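Local coordinates for unsaturated glucuronyl hydrolase (Streptococcus agalactiae, PDB 2ZZR), which hydrolyses unsaturated hyaluronan, chondroitin and heparin disaccharides, releasing the 4,5-unsaturated uronic acid from their non-reducing end, at residues L270-L282 and D325-M338. Residues are numbered along the deposited sequence; the frame is centred on the assembly and turned at random. Where two conformers were deposited one is given.
Sequences LFKGMTNYFLNRL and DPDKETYKYAMHTM
Tyr331 reaches from helix 328-338 as a knob into the hole formed by Phe271, Lys272, Thr275 and Asn276. Its hydroxyl donates to Asn276 OD1, with OH and OD1 2.6 Å apart and the donor tilted from the carbonyl plane. The edge of Phe271 points at one face of the Tyr331 ring, Phe271 CE2 lying 4.0 Å from Tyr331 CE1, in an edge-to-face pair with planes at 69°. Thr275 CG2 and Leu279 CD1 pack against the CE2 side of the tyrosine. A water donates to Tyr331 OH and Asp327 OD2 and accepts from Lys272 NZ and Asn276 ND2. The pair belongs to the (α/α)6 barrel of this family 88 hydrolase; the axes of 270-280 and 328-338 cross at 48°, 12.2 Å apart at their closest. Bent at chi3 and chi4, Lys272 carries NZ to the syn side of Asp325 OD1, a 2.8 Å salt bridge. Asp325 OD2 meanwhile takes the Asp327 N-H, a capping bond at the turn into the helix. At the other end Met338, curled at chi3 (79°), brings CE to the edge of Phe278, 3.7 Å from CE2, while Leu279 CD2 touches Met338 SD and Ala334 CB. Phe17 of helix 15-18 packs against Leu279 and Ala334.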
# COMPACT_ATOMS: atom_id res chain seq x y z
N LEU A 270 14.50 -5.27 9.50
CA LEU A 270 14.35 -4.77 8.13
C LEU A 270 13.41 -3.56 8.09
O LEU A 270 13.69 -2.58 7.39
CB LEU A 270 13.85 -5.88 7.21
CG LEU A 270 14.11 -5.66 5.72
CD1 LEU A 270 15.61 -5.65 5.41
CD2 LEU A 270 13.41 -6.73 4.91
N PHE A 271 12.32 -3.63 8.85
CA PHE A 271 11.43 -2.48 9.03
C PHE A 271 12.15 -1.26 9.57
O PHE A 271 11.97 -0.16 9.06
CB PHE A 271 10.25 -2.82 9.96
CG PHE A 271 9.47 -1.60 10.42
CD1 PHE A 271 8.36 -1.16 9.70
CD2 PHE A 271 9.84 -0.90 11.57
CE1 PHE A 271 7.63 -0.03 10.12
CE2 PHE A 271 9.13 0.23 12.00
CZ PHE A 271 8.02 0.66 11.27
N LYS A 272 12.95 -1.46 10.61
CA LYS A 272 13.65 -0.34 11.24
C LYS A 272 14.57 0.33 10.21
O LYS A 272 14.61 1.55 10.11
CB LYS A 272 14.42 -0.82 12.48
CG LYS A 272 13.50 -1.05 13.71
CD LYS A 272 14.08 -2.07 14.72
CE LYS A 272 15.36 -1.60 15.41
NZ LYS A 272 15.19 -0.44 16.33
N GLY A 273 15.27 -0.48 9.42
CA GLY A 273 16.16 0.04 8.38
C GLY A 273 15.42 0.89 7.36
O GLY A 273 15.78 2.05 7.12
N MET A 274 14.37 0.32 6.77
CA MET A 274 13.62 1.01 5.71
C MET A 274 12.88 2.24 6.22
O MET A 274 12.82 3.26 5.53
CB MET A 274 12.64 0.06 5.01
CG MET A 274 13.30 -1.13 4.32
SD MET A 274 12.26 -1.90 3.07
CE MET A 274 12.33 -0.67 1.75
N THR A 275 12.34 2.15 7.43
CA THR A 275 11.57 3.26 7.99
C THR A 275 12.48 4.42 8.39
O THR A 275 12.15 5.58 8.12
CB THR A 275 10.70 2.77 9.18
OG1 THR A 275 9.87 1.69 8.72
CG2 THR A 275 9.81 3.89 9.70
N ASN A 276 13.62 4.11 8.99
CA ASN A 276 14.55 5.17 9.39
C ASN A 276 15.08 5.89 8.17
O ASN A 276 15.23 7.10 8.18
CB ASN A 276 15.69 4.62 10.25
CG ASN A 276 15.21 4.08 11.59
OD1 ASN A 276 14.01 4.08 11.87
ND2 ASN A 276 16.15 3.63 12.42
N TYR A 277 15.34 5.13 7.11
CA TYR A 277 15.78 5.69 5.83
C TYR A 277 14.75 6.71 5.31
O TYR A 277 15.10 7.82 4.91
CB TYR A 277 15.98 4.56 4.83
CG TYR A 277 16.48 5.00 3.47
CD1 TYR A 277 17.85 4.95 3.17
CD2 TYR A 277 15.60 5.43 2.49
CE1 TYR A 277 18.31 5.35 1.92
CE2 TYR A 277 16.05 5.83 1.23
CZ TYR A 277 17.41 5.79 0.96
OH TYR A 277 17.86 6.19 -0.28
N PHE A 278 13.48 6.31 5.35
CA PHE A 278 12.37 7.14 4.90
C PHE A 278 12.26 8.38 5.78
O PHE A 278 12.25 9.50 5.27
CB PHE A 278 11.08 6.30 4.94
CG PHE A 278 9.88 6.94 4.28
CD1 PHE A 278 9.65 6.78 2.91
CD2 PHE A 278 8.96 7.65 5.03
CE1 PHE A 278 8.53 7.35 2.30
CE2 PHE A 278 7.83 8.22 4.43
CZ PHE A 278 7.61 8.07 3.06
N LEU A 279 12.22 8.18 7.10
CA LEU A 279 12.07 9.29 8.04
C LEU A 279 13.16 10.34 7.86
O LEU A 279 12.88 11.53 7.88
CB LEU A 279 12.05 8.79 9.48
CG LEU A 279 10.86 7.91 9.89
CD1 LEU A 279 11.03 7.45 11.33
CD2 LEU A 279 9.52 8.62 9.68
N ASN A 280 14.40 9.87 7.66
CA ASN A 280 15.56 10.75 7.53
C ASN A 280 15.54 11.61 6.27
O ASN A 280 16.25 12.62 6.18
CB ASN A 280 16.85 9.94 7.60
CG ASN A 280 17.19 9.50 9.01
OD1 ASN A 280 16.64 10.03 9.98
ND2 ASN A 280 18.08 8.53 9.13
N ARG A 281 14.71 11.21 5.30
CA ARG A 281 14.63 11.92 4.03
C ARG A 281 13.32 12.69 3.84
O ARG A 281 13.05 13.20 2.75
CB ARG A 281 14.92 10.96 2.88
CG ARG A 281 16.40 10.57 2.83
CD ARG A 281 16.65 9.27 2.10
NE ARG A 281 18.06 8.88 2.17
CZ ARG A 281 18.65 8.34 3.24
NH1 ARG A 281 17.96 8.10 4.35
NH2 ARG A 281 19.94 8.03 3.20
N LEU A 282 12.53 12.78 4.91
CA LEU A 282 11.33 13.61 4.93
C LEU A 282 11.69 15.09 5.07
O LEU A 282 12.64 15.43 5.79
CB LEU A 282 10.40 13.21 6.08
CG LEU A 282 9.72 11.84 6.01
CD1 LEU A 282 8.88 11.63 7.26
CD2 LEU A 282 8.87 11.69 4.76
N ASP A 325 12.29 -1.12 22.65
CA ASP A 325 12.95 -0.57 21.46
C ASP A 325 13.08 0.94 21.64
O ASP A 325 12.08 1.63 21.83
CB ASP A 325 12.18 -0.92 20.18
CG ASP A 325 12.93 -0.51 18.92
OD1 ASP A 325 13.25 -1.39 18.09
OD2 ASP A 325 13.20 0.69 18.76
N PRO A 326 14.33 1.47 21.61
CA PRO A 326 14.55 2.87 21.96
C PRO A 326 13.91 3.85 20.98
O PRO A 326 13.78 5.04 21.29
CB PRO A 326 16.08 3.00 21.94
CG PRO A 326 16.55 1.93 21.03
CD PRO A 326 15.58 0.79 21.23
N ASP A 327 13.49 3.36 19.82
CA ASP A 327 12.86 4.20 18.81
C ASP A 327 11.35 4.06 18.72
O ASP A 327 10.71 4.75 17.93
CB ASP A 327 13.49 3.94 17.44
CG ASP A 327 14.89 4.51 17.32
OD1 ASP A 327 15.24 5.46 18.06
OD2 ASP A 327 15.65 3.99 16.49
N LYS A 328 10.77 3.18 19.54
CA LYS A 328 9.32 2.95 19.48
C LYS A 328 8.52 4.23 19.67
O LYS A 328 7.62 4.53 18.89
CB LYS A 328 8.86 1.89 20.48
CG LYS A 328 7.39 1.53 20.31
CD LYS A 328 6.94 0.37 21.18
CE LYS A 328 5.51 -0.03 20.82
NZ LYS A 328 5.08 -1.26 21.56
N GLU A 329 8.86 5.00 20.70
CA GLU A 329 8.17 6.25 20.94
C GLU A 329 8.37 7.25 19.80
O GLU A 329 7.43 7.95 19.39
CB GLU A 329 8.59 6.86 22.28
CG GLU A 329 7.90 8.18 22.53
CD GLU A 329 7.87 8.56 23.98
OE1 GLU A 329 8.92 9.00 24.49
OE2 GLU A 329 6.79 8.43 24.60
N THR A 330 9.59 7.31 19.27
CA THR A 330 9.87 8.14 18.09
C THR A 330 8.96 7.77 16.91
O THR A 330 8.38 8.66 16.28
CB THR A 330 11.35 8.07 17.68
OG1 THR A 330 12.16 8.43 18.80
CG2 THR A 330 11.65 9.05 16.53
N TYR A 331 8.81 6.47 16.63
CA TYR A 331 7.92 6.01 15.56
C TYR A 331 6.48 6.44 15.80
O TYR A 331 5.80 6.89 14.87
CB TYR A 331 7.98 4.49 15.37
CG TYR A 331 9.27 3.94 14.80
CD1 TYR A 331 9.88 2.83 15.40
CD2 TYR A 331 9.87 4.49 13.67
CE1 TYR A 331 11.06 2.29 14.88
CE2 TYR A 331 11.06 3.95 13.14
CZ TYR A 331 11.64 2.85 13.75
OH TYR A 331 12.81 2.31 13.26
N LYS A 332 6.00 6.31 17.04
CA LYS A 332 4.64 6.73 17.37
C LYS A 332 4.44 8.21 17.05
O LYS A 332 3.46 8.60 16.42
CB LYS A 332 4.32 6.45 18.84
CG LYS A 332 2.91 6.88 19.26
CD LYS A 332 2.87 7.18 20.76
CE LYS A 332 1.52 7.77 21.17
NZ LYS A 332 0.47 6.72 21.24
N TYR A 333 5.38 9.03 17.50
CA TYR A 333 5.28 10.46 17.28
C TYR A 333 5.47 10.80 15.81
O TYR A 333 4.80 11.70 15.30
CB TYR A 333 6.23 11.23 18.20
CG TYR A 333 5.60 11.46 19.55
CD1 TYR A 333 5.59 10.46 20.52
CD2 TYR A 333 4.98 12.68 19.85
CE1 TYR A 333 5.00 10.66 21.76
CE2 TYR A 333 4.38 12.89 21.08
CZ TYR A 333 4.39 11.88 22.04
OH TYR A 333 3.80 12.10 23.26
N ALA A 334 6.34 10.06 15.13
CA ALA A 334 6.56 10.23 13.69
C ALA A 334 5.27 10.02 12.89
O ALA A 334 4.92 10.84 12.06
CB ALA A 334 7.67 9.31 13.19
N MET A 335 4.56 8.93 13.15
CA MET A 335 3.33 8.67 12.39
C MET A 335 2.23 9.71 12.68
O MET A 335 1.48 10.08 11.78
CB MET A 335 2.83 7.23 12.57
CG MET A 335 2.31 6.89 13.94
SD MET A 335 1.56 5.26 13.93
CE MET A 335 0.93 5.25 15.62
N HIS A 336 2.16 10.19 13.92
CA HIS A 336 1.24 11.28 14.27
C HIS A 336 1.56 12.58 13.53
O HIS A 336 0.64 13.23 13.02
CB HIS A 336 1.25 11.53 15.78
CG HIS A 336 0.29 10.67 16.54
ND1 HIS A 336 0.55 9.36 16.87
CD2 HIS A 336 -0.94 10.94 17.05
CE1 HIS A 336 -0.47 8.86 17.55
NE2 HIS A 336 -1.38 9.81 17.67
N THR A 337 2.85 12.94 13.46
CA THR A 337 3.28 14.16 12.77
C THR A 337 2.97 14.08 11.28
O THR A 337 2.46 15.05 10.69
CB THR A 337 4.79 14.42 12.96
OG1 THR A 337 5.14 14.23 14.34
CG2 THR A 337 5.14 15.84 12.55
N MET A 338 3.27 12.94 10.68
CA MET A 338 3.05 12.70 9.25
C MET A 338 1.56 12.75 8.92
O MET A 338 1.15 13.43 7.98
CB MET A 338 3.67 11.36 8.85
CG MET A 338 5.20 11.30 9.01
SD MET A 338 5.83 9.61 9.13
CE MET A 338 5.80 9.16 7.40
O HOH W 1 14.95 1.98 14.88